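Iron-regulated outer membrane protein (Neisseria meningitidis, PDB 4B7O) acts as a TonB-dependent iron transporter of the bacterial outer membrane, probably in the uptake of ferric siderophores. Local coordinates at residues Pro440-Thr445 / Phe469-His474; Tyr125-Ile130 / Asn383-Glu388; Lys477-Ser482 / Ile526-Gly531. All coordinates share one frame; numbering follows the deposited sequence.

Contact 1: residues Pro440-Thr445 / Phe469-His474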
loop_
_atom_site.group_PDB
_atom_site.type_symbol
_atom_site.label_atom_id
_atom_site.label_comp_id
_atom_site.label_asym_id
_atom_site.label_seq_id
_atom_site.Cartn_x
_atom_site.Cartn_y
_atom_site.Cartn_z
ATOM N N PRO A 440 -10.323 19.959 7.899
ATOM C CA PRO A 440 -9.935 19.931 6.496
ATOM C C PRO A 440 -10.644 18.814 5.806
ATOM O O PRO A 440 -10.912 17.779 6.439
ATOM C CB PRO A 440 -8.443 19.655 6.541
ATOM C CG PRO A 440 -8.045 19.890 7.975
ATOM C CD PRO A 440 -9.250 19.456 8.752
ATOM N N THR A 441 -11.040 19.054 4.555
ATOM C CA THR A 441 -11.673 18.017 3.758
ATOM C C THR A 441 -11.211 18.031 2.278
ATOM O O THR A 441 -10.564 18.969 1.810
ATOM C CB THR A 441 -13.199 18.141 3.780
ATOM O OG1 THR A 441 -13.556 19.266 3.000
ATOM C CG2 THR A 441 -13.732 18.320 5.182
ATOM N N LYS A 442 -11.578 16.989 1.542
ATOM C CA LYS A 442 -11.176 16.864 0.132
ATOM C C LYS A 442 -12.182 15.986 -0.538
ATOM O O LYS A 442 -12.482 14.892 -0.039
ATOM C CB LYS A 442 -9.788 16.273 -0.029
ATOM C CG LYS A 442 -9.303 16.376 -1.472
ATOM C CD LYS A 442 -7.839 16.022 -1.590
ATOM C CE LYS A 442 -7.685 14.532 -1.823
ATOM N NZ LYS A 442 -6.232 14.226 -1.926
ATOM N N THR A 443 -12.781 16.500 -1.607
ATOM C CA THR A 443 -13.677 15.695 -2.434
ATOM C C THR A 443 -12.961 15.392 -3.761
ATOM O O THR A 443 -12.368 16.283 -4.344
ATOM C CB THR A 443 -14.958 16.476 -2.735
ATOM O OG1 THR A 443 -15.589 16.806 -1.502
ATOM C CG2 THR A 443 -15.916 15.675 -3.591
ATOM N N ASP A 444 -12.967 14.136 -4.192
ATOM C CA ASP A 444 -12.431 13.772 -5.512
ATOM C C ASP A 444 -13.567 13.155 -6.277
ATOM O O ASP A 444 -14.318 12.331 -5.731
ATOM C CB ASP A 444 -11.249 12.829 -5.453
ATOM C CG ASP A 444 -9.975 13.495 -4.966
ATOM O OD1 ASP A 444 -9.496 14.451 -5.606
ATOM O OD2 ASP A 444 -9.400 13.041 -3.942
ATOM N N THR A 445 -13.731 13.655 -7.510
ATOM C CA THR A 445 -14.799 13.245 -8.436
ATOM C C THR A 445 -14.230 12.860 -9.839
ATOM O O THR A 445 -13.446 13.600 -10.451
ATOM C CB THR A 445 -15.860 14.368 -8.583
ATOM O OG1 THR A 445 -15.782 15.247 -7.450
ATOM C CG2 THR A 445 -17.236 13.770 -8.636
ATOM N N PHE A 469 -11.053 17.769 -8.355
ATOM C CA PHE A 469 -10.956 17.856 -6.912
ATOM C C PHE A 469 -11.418 19.164 -6.247
ATOM O O PHE A 469 -11.420 20.236 -6.879
ATOM C CB PHE A 469 -9.563 17.476 -6.460
ATOM C CG PHE A 469 -8.565 18.569 -6.567
ATOM C CD1 PHE A 469 -8.454 19.523 -5.540
ATOM C CD2 PHE A 469 -7.685 18.625 -7.638
ATOM C CE1 PHE A 469 -7.507 20.531 -5.585
ATOM C CE2 PHE A 469 -6.712 19.626 -7.690
ATOM C CZ PHE A 469 -6.629 20.577 -6.675
ATOM N N LYS A 470 -11.766 19.081 -4.955
ATOM C CA LYS A 470 -12.027 20.304 -4.114
ATOM C C LYS A 470 -11.357 20.131 -2.767
ATOM O O LYS A 470 -11.633 19.187 -2.044
ATOM C CB LYS A 470 -13.529 20.525 -3.902
ATOM C CG LYS A 470 -13.868 22.006 -3.639
ATOM C CD LYS A 470 -14.762 22.368 -2.441
ATOM C CE LYS A 470 -16.240 22.069 -2.678
ATOM N NZ LYS A 470 -16.592 20.677 -2.193
ATOM N N VAL A 471 -10.451 21.007 -2.429
ATOM C CA VAL A 471 -9.752 20.857 -1.192
ATOM C C VAL A 471 -10.083 21.997 -0.228
ATOM O O VAL A 471 -9.897 23.183 -0.566
ATOM C CB VAL A 471 -8.239 20.855 -1.440
ATOM C CG1 VAL A 471 -7.508 21.263 -0.211
ATOM C CG2 VAL A 471 -7.791 19.465 -1.861
ATOM N N LYS A 472 -10.534 21.641 0.981
ATOM C CA LYS A 472 -10.822 22.640 2.002
ATOM C C LYS A 472 -9.839 22.475 3.131
ATOM O O LYS A 472 -9.924 21.523 3.905
ATOM C CB LYS A 472 -12.277 22.510 2.457
ATOM C CG LYS A 472 -12.850 23.738 3.176
ATOM C CD LYS A 472 -13.246 23.406 4.615
ATOM C CE LYS A 472 -12.069 23.712 5.543
ATOM N NZ LYS A 472 -12.160 23.187 6.935
ATOM N N THR A 473 -8.861 23.373 3.184
ATOM C CA THR A 473 -7.849 23.315 4.199
ATOM C C THR A 473 -8.468 23.690 5.538
ATOM O O THR A 473 -9.658 23.998 5.604
ATOM C CB THR A 473 -6.744 24.330 3.918
ATOM O OG1 THR A 473 -7.245 25.331 3.003
ATOM C CG2 THR A 473 -5.477 23.641 3.357
ATOM N N HIS A 474 -7.667 23.677 6.606
ATOM C CA HIS A 474 -8.200 23.912 7.957
ATOM C C HIS A 474 -8.394 25.345 8.299
ATOM O O HIS A 474 -8.670 25.649 9.433
ATOM C CB HIS A 474 -7.393 23.239 9.065
ATOM C CG HIS A 474 -6.053 23.854 9.314
ATOM N ND1 HIS A 474 -5.189 23.343 10.215
ATOM C CD2 HIS A 474 -5.403 24.928 8.713
ATOM C CE1 HIS A 474 -4.044 24.049 10.214
ATOM N NE2 HIS A 474 -4.169 25.028 9.294
#
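Phe469 sits opposite Asp444 in an antiparallel non-hydrogen-bonded pair, where OD1 of Asp444 comes within 3.1 Å of CB of Phe469 and so meets the root of the side chain. The carboxylate and ring planes are 64° apart. With CG between its own backbone N and carbonyl carbon (chi1 82°), Phe469 swings its ring away from Asp444 to pack on Ser510 and Pro511, while Asp444 is held through OD1 by a hydrogen bond to Ser510 OG and through OD2 by a salt bridge with Arg385. Next comes Lys470, whose N donates to Thr443 O at 2.9 Å; its own O accepts from Thr443 N. On the outer face these two side chains run side by side, polar types suited to a partly water-exposed surface. The strands belong to a beta hairpin of the transmembrane barrel, 441-455 with 458-472; their axes here lie 4.7 Å apart at 176°. Val471 returns to the Phe469 face. Its CG2 touches CG and CD of Lys442, each 3.5 Å away, so a short beta-branched residue packs on the aliphatic part of a lysine. Beyond a bend at chi3, Lys442 NZ reaches Pro511 O and Asp127. Lys472 repeats the two-bond pairing with Thr441, each N to the other's O at 2.8 Å. This is the last bridge, and Pro440 continues the contact by packing. CB of His474 lies against CG of Pro440 at 3.6 Å, and the imidazole turns away to hydrogen-bond Thr519 O through ND1 and Ile526 N through NE2.

Contact 2: residues Tyr125-Ile130 / Asn383-Glu388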
loop_
_atom_site.group_PDB
_atom_site.type_symbol
_atom_site.label_atom_id
_atom_site.label_comp_id
_atom_site.label_asym_id
_atom_site.label_seq_id
_atom_site.Cartn_x
_atom_site.Cartn_y
_atom_site.Cartn_z
ATOM N N TYR A 125 -9.941 3.160 -0.446
ATOM C CA TYR A 125 -8.627 3.590 -0.078
ATOM C C TYR A 125 -8.666 5.108 0.085
ATOM O O TYR A 125 -9.460 5.812 -0.511
ATOM C CB TYR A 125 -7.635 3.219 -1.207
ATOM C CG TYR A 125 -8.096 3.670 -2.630
ATOM C CD1 TYR A 125 -8.903 2.860 -3.413
ATOM C CD2 TYR A 125 -7.707 4.881 -3.160
ATOM C CE1 TYR A 125 -9.341 3.255 -4.682
ATOM C CE2 TYR A 125 -8.112 5.275 -4.432
ATOM C CZ TYR A 125 -8.931 4.446 -5.175
ATOM O OH TYR A 125 -9.326 4.828 -6.420
ATOM N N SER A 126 -7.710 5.615 0.812
ATOM C CA SER A 126 -7.686 6.994 1.203
ATOM C C SER A 126 -6.267 7.398 0.931
ATOM O O SER A 126 -5.393 6.561 0.905
ATOM C CB SER A 126 -7.938 7.035 2.722
ATOM O OG SER A 126 -7.424 8.190 3.295
ATOM N N ASP A 127 -6.020 8.681 0.740
ATOM C CA ASP A 127 -4.684 9.071 0.406
ATOM C C ASP A 127 -4.086 9.989 1.439
ATOM O O ASP A 127 -2.924 10.408 1.323
ATOM C CB ASP A 127 -4.644 9.635 -1.028
ATOM C CG ASP A 127 -5.327 10.975 -1.167
ATOM O OD1 ASP A 127 -6.227 11.286 -0.358
ATOM O OD2 ASP A 127 -4.968 11.699 -2.122
ATOM N N SER A 128 -4.849 10.258 2.487
ATOM C CA SER A 128 -4.311 11.059 3.597
ATOM C C SER A 128 -3.506 10.207 4.567
ATOM O O SER A 128 -3.561 8.980 4.533
ATOM C CB SER A 128 -5.407 11.847 4.313
ATOM O OG SER A 128 -6.190 12.548 3.336
ATOM N N GLN A 129 -2.694 10.862 5.372
ATOM C CA GLN A 129 -1.919 10.139 6.338
ATOM C C GLN A 129 -2.049 10.719 7.761
ATOM O O GLN A 129 -2.479 11.853 7.941
ATOM C CB GLN A 129 -0.484 10.175 5.890
ATOM C CG GLN A 129 0.160 11.514 6.100
ATOM C CD GLN A 129 1.583 11.498 5.664
ATOM O OE1 GLN A 129 2.256 10.475 5.744
ATOM N NE2 GLN A 129 2.044 12.613 5.155
ATOM N N ILE A 130 -1.663 9.918 8.750
ATOM C CA ILE A 130 -1.427 10.358 10.129
ATOM C C ILE A 130 -0.206 11.306 10.360
ATOM O O ILE A 130 -0.377 12.370 10.887
ATOM C CB ILE A 130 -1.397 9.130 11.070
ATOM C CG1 ILE A 130 -2.774 8.448 11.023
ATOM C CG2 ILE A 130 -1.064 9.547 12.510
ATOM C CD1 ILE A 130 -2.734 7.045 11.546
ATOM N N ASN A 383 -16.554 8.024 -10.026
ATOM C CA ASN A 383 -15.777 7.867 -8.823
ATOM C C ASN A 383 -16.062 9.054 -7.932
ATOM O O ASN A 383 -15.915 10.200 -8.384
ATOM C CB ASN A 383 -14.292 7.913 -9.162
ATOM C CG ASN A 383 -13.880 6.869 -10.182
ATOM O OD1 ASN A 383 -13.280 7.223 -11.200
ATOM N ND2 ASN A 383 -14.197 5.582 -9.918
ATOM N N TYR A 384 -16.477 8.777 -6.688
ATOM C CA TYR A 384 -16.596 9.817 -5.663
ATOM C C TYR A 384 -15.793 9.508 -4.394
ATOM O O TYR A 384 -15.969 8.465 -3.766
ATOM C CB TYR A 384 -18.083 9.953 -5.266
ATOM C CG TYR A 384 -18.307 10.983 -4.192
ATOM C CD1 TYR A 384 -18.284 12.339 -4.515
ATOM C CD2 TYR A 384 -18.484 10.615 -2.841
ATOM C CE1 TYR A 384 -18.461 13.308 -3.561
ATOM C CE2 TYR A 384 -18.682 11.579 -1.860
ATOM C CZ TYR A 384 -18.666 12.927 -2.250
ATOM O OH TYR A 384 -18.826 13.946 -1.370
ATOM N N ARG A 385 -14.959 10.408 -3.947
ATOM C CA ARG A 385 -14.334 10.165 -2.650
ATOM C C ARG A 385 -14.387 11.396 -1.792
ATOM O O ARG A 385 -13.959 12.425 -2.251
ATOM C CB ARG A 385 -12.858 9.796 -2.801
ATOM C CG ARG A 385 -12.313 9.243 -1.509
ATOM C CD ARG A 385 -10.912 8.719 -1.622
ATOM N NE ARG A 385 -10.033 9.724 -2.128
ATOM C CZ ARG A 385 -8.852 9.475 -2.674
ATOM N NH1 ARG A 385 -8.380 8.223 -2.775
ATOM N NH2 ARG A 385 -8.159 10.500 -3.089
ATOM N N HIS A 386 -14.866 11.273 -0.551
ATOM C CA HIS A 386 -14.802 12.366 0.444
ATOM C C HIS A 386 -13.935 12.011 1.613
ATOM O O HIS A 386 -14.145 10.963 2.295
ATOM C CB HIS A 386 -16.225 12.741 0.943
ATOM C CG HIS A 386 -16.268 14.010 1.772
ATOM N ND1 HIS A 386 -16.074 14.008 3.115
ATOM C CD2 HIS A 386 -16.448 15.345 1.401
ATOM C CE1 HIS A 386 -16.136 15.271 3.569
ATOM N NE2 HIS A 386 -16.353 16.087 2.519
ATOM N N GLN A 387 -12.947 12.867 1.855
ATOM C CA GLN A 387 -12.135 12.750 3.042
ATOM C C GLN A 387 -12.305 13.835 4.067
ATOM O O GLN A 387 -12.332 15.007 3.706
ATOM C CB GLN A 387 -10.668 12.722 2.654
ATOM C CG GLN A 387 -10.214 11.310 2.414
ATOM C CD GLN A 387 -8.993 11.269 1.566
ATOM O OE1 GLN A 387 -9.041 11.616 0.380
ATOM N NE2 GLN A 387 -7.887 10.856 2.160
ATOM N N GLU A 388 -12.298 13.461 5.348
ATOM C CA GLU A 388 -12.340 14.480 6.424
ATOM C C GLU A 388 -11.427 14.105 7.556
ATOM O O GLU A 388 -11.563 12.998 8.108
ATOM C CB GLU A 388 -13.762 14.671 6.981
ATOM C CG GLU A 388 -13.880 15.877 7.920
ATOM C CD GLU A 388 -15.303 16.184 8.503
ATOM O OE1 GLU A 388 -16.328 15.517 8.146
ATOM O OE2 GLU A 388 -15.394 17.114 9.363
#
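Ser126 and Gln387 have the nearest CA atoms across the contact, yet these are still 7.5 Å apart: the main chains form no sheet with each other. Residues 125-130 are an irregular loop, whereas 383-388 is extended strand, and its alternation turns Arg385 and Gln387 toward the loop. This is the plug-in-barrel architecture of TonB-dependent receptors, with the loop supplied by the plug domain and the strand by the surrounding barrel wall. Long polar side chains suit the gap, since they can span it and still offer polar groups at their ends.

Arg385 does much of the bridging. Its chain is bent at chi3 (56°), which brings the guanidinium close to both Tyr125 O and the carboxylate of Asp127. NH1 makes a weak hydrogen bond to Tyr125 O at 3.5 Å. The Tyr125 ring stands nearly perpendicular to the guanidinium, at 87°, and its CD2 meets the edge of that group in its plane, 3.4 Å from NH1. Asp127 comes in from a different direction: OD1 lies over one guanidinium face, 3.4 Å from NH2, making a salt bridge of charges alone with no N-H aimed at the oxygen. NH2 has a second acidic partner in Asp444, while OD2 of Asp127 pairs with Lys442. Two acids alternating with two bases in a buried site would probably favour the charged form of all four.

The amide of Gln387 fits among three short polar side chains, its CD 3.6 Å from Ser128 OG and 3.4 Å from Asp127 OD1. Within the loop, Ser128 N gives a weak hydrogen bond to Ser126 OG at 3.4 Å.

Contact 3: residues Lys477-Ser482 / Ile526-Gly531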
loop_
_atom_site.group_PDB
_atom_site.type_symbol
_atom_site.label_atom_id
_atom_site.label_comp_id
_atom_site.label_asym_id
_atom_site.label_seq_id
_atom_site.Cartn_x
_atom_site.Cartn_y
_atom_site.Cartn_z
ATOM N N LYS A 477 -10.286 27.768 3.702
ATOM C CA LYS A 477 -9.892 28.136 2.321
ATOM C C LYS A 477 -9.983 26.979 1.336
ATOM O O LYS A 477 -9.368 25.908 1.532
ATOM C CB LYS A 477 -8.486 28.725 2.285
ATOM C CG LYS A 477 -8.035 29.064 0.871
ATOM C CD LYS A 477 -6.537 29.348 0.883
ATOM C CE LYS A 477 -6.058 30.170 -0.309
ATOM N NZ LYS A 477 -4.579 30.342 -0.102
ATOM N N THR A 478 -10.772 27.207 0.293
ATOM C CA THR A 478 -11.052 26.219 -0.739
ATOM C C THR A 478 -10.205 26.423 -1.970
ATOM O O THR A 478 -9.570 27.462 -2.111
ATOM C CB THR A 478 -12.511 26.245 -1.094
ATOM O OG1 THR A 478 -13.204 25.751 0.046
ATOM C CG2 THR A 478 -12.805 25.343 -2.216
ATOM N N VAL A 479 -10.141 25.406 -2.822
ATOM C CA VAL A 479 -9.448 25.495 -4.110
ATOM C C VAL A 479 -9.749 24.226 -4.826
ATOM O O VAL A 479 -9.616 23.147 -4.225
ATOM C CB VAL A 479 -7.935 25.521 -3.985
ATOM C CG1 VAL A 479 -7.324 25.344 -5.372
ATOM C CG2 VAL A 479 -7.474 26.811 -3.314
ATOM N N SER A 480 -10.177 24.378 -6.079
ATOM C CA SER A 480 -10.492 23.296 -7.003
ATOM C C SER A 480 -9.611 23.240 -8.266
ATOM O O SER A 480 -8.791 24.134 -8.549
ATOM C CB SER A 480 -11.942 23.356 -7.448
ATOM O OG SER A 480 -12.828 23.215 -6.353
ATOM N N SER A 481 -9.792 22.163 -9.021
ATOM C CA SER A 481 -9.175 22.031 -10.340
ATOM C C SER A 481 -9.830 20.850 -10.935
ATOM O O SER A 481 -10.552 20.120 -10.234
ATOM C CB SER A 481 -7.677 21.781 -10.255
ATOM O OG SER A 481 -6.995 22.491 -11.279
ATOM N N SER A 482 -9.634 20.681 -12.231
ATOM C CA SER A 482 -10.060 19.463 -12.883
ATOM C C SER A 482 -9.071 19.242 -13.994
ATOM O O SER A 482 -8.329 20.162 -14.348
ATOM C CB SER A 482 -11.488 19.583 -13.392
ATOM O OG SER A 482 -11.623 20.744 -14.169
ATOM N N ILE A 526 -1.724 25.761 7.851
ATOM C CA ILE A 526 -1.377 25.044 6.629
ATOM C C ILE A 526 -2.489 25.263 5.648
ATOM O O ILE A 526 -3.537 24.591 5.702
ATOM C CB ILE A 526 -1.294 23.526 6.826
ATOM C CG1 ILE A 526 -0.220 23.139 7.862
ATOM C CG2 ILE A 526 -1.118 22.866 5.463
ATOM C CD1 ILE A 526 1.211 23.506 7.516
ATOM N N SER A 527 -2.243 26.194 4.735
ATOM C CA SER A 527 -3.210 26.536 3.708
ATOM C C SER A 527 -2.916 25.839 2.328
ATOM O O SER A 527 -2.062 24.946 2.203
ATOM C CB SER A 527 -3.273 28.069 3.589
ATOM O OG SER A 527 -4.498 28.479 2.983
ATOM N N ILE A 528 -3.619 26.266 1.295
ATOM C CA ILE A 528 -3.302 25.851 -0.056
ATOM C C ILE A 528 -3.289 27.104 -0.929
ATOM O O ILE A 528 -4.175 27.944 -0.800
ATOM C CB ILE A 528 -4.351 24.867 -0.552
ATOM C CG1 ILE A 528 -4.006 24.346 -1.954
ATOM C CG2 ILE A 528 -5.733 25.481 -0.464
ATOM C CD1 ILE A 528 -4.844 23.151 -2.366
ATOM N N ALA A 529 -2.281 27.232 -1.792
ATOM C CA ALA A 529 -2.138 28.400 -2.658
ATOM C C ALA A 529 -3.252 28.496 -3.684
ATOM O O ALA A 529 -3.964 27.525 -3.933
ATOM C CB ALA A 529 -0.788 28.389 -3.317
ATOM N N ASP A 530 -3.449 29.681 -4.238
ATOM C CA ASP A 530 -4.445 29.867 -5.315
ATOM C C ASP A 530 -4.104 29.098 -6.593
ATOM O O ASP A 530 -2.934 29.038 -7.005
ATOM C CB ASP A 530 -4.585 31.362 -5.674
ATOM C CG ASP A 530 -5.662 32.073 -4.845
ATOM O OD1 ASP A 530 -6.778 31.496 -4.646
ATOM O OD2 ASP A 530 -5.375 33.219 -4.403
ATOM N N GLY A 531 -5.141 28.568 -7.241
ATOM C CA GLY A 531 -5.002 27.785 -8.480
ATOM C C GLY A 531 -4.003 26.621 -8.481
ATOM O O GLY A 531 -3.613 26.174 -9.554
#
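Lys477 makes the polar contact, its NZ donating to the backbone O of Ile528. The modelled separation of 2.5 Å is very short, and that exact length is doubtful. With CG anti to the backbone N (chi1 178°) and every later torsion near 180°, the extended chain carries NZ across to the carbonyl. On the way its CD passes Ser527 OG at 3.1 Å, a hydroxyl hydrogen-bonded to Asp475 OD2. NZ also has a long, weak ion pair with Glu580.

The apolar contact centres on Val479. Its CG2 lies 3.6 Å from CG2 of Ile528, where the two branched side chains meet obliquely, and the same methyl rests 3.6 Å from Ala529 O. The other methyl, CG1 of Val479, lies 4.3 Å from Gly531 N. Branched apolar residues suit both places, each offering a methyl near the main chain of a buried position. Ile528 packs on Val471 and Thr473 as well.

Backbone pairing between the two segments is absent. Val479 bonds to Val471 of the neighbouring barrel strand, while 525-528 runs parallel to strand 578-600. Residues 526-531 come from the long connection between strands 498-509 and 535-547, consistent with an extracellular loop folded against a barrel strand. Loop and wall thus appear to be joined by side chains, a lysine reaching a main-chain carbonyl and methyl packing, with no sheet bonding between the segments.

How the contacts relate
Contact 1 lies between the other two, its centre about 9 Å from each of theirs, while the centres of contacts 2 and 3 are about 17 Å apart and their nearest atoms about 10 Å. Neighbouring barrel strands make the connection: Lys442 O and Gln387 N, 2.8 Å apart, probably bond contact 1 to contact 2, and Val471 N and Val479 O, at 2.9 Å, probably bond it to contact 3. The inward side chains add a second link, with Lys442 NZ 2.8 Å from Asp127 OD2 of the plug. Together they lead from plug through barrel wall to the 526-531 loop, in an apoprotein with no bound iron to relate them to.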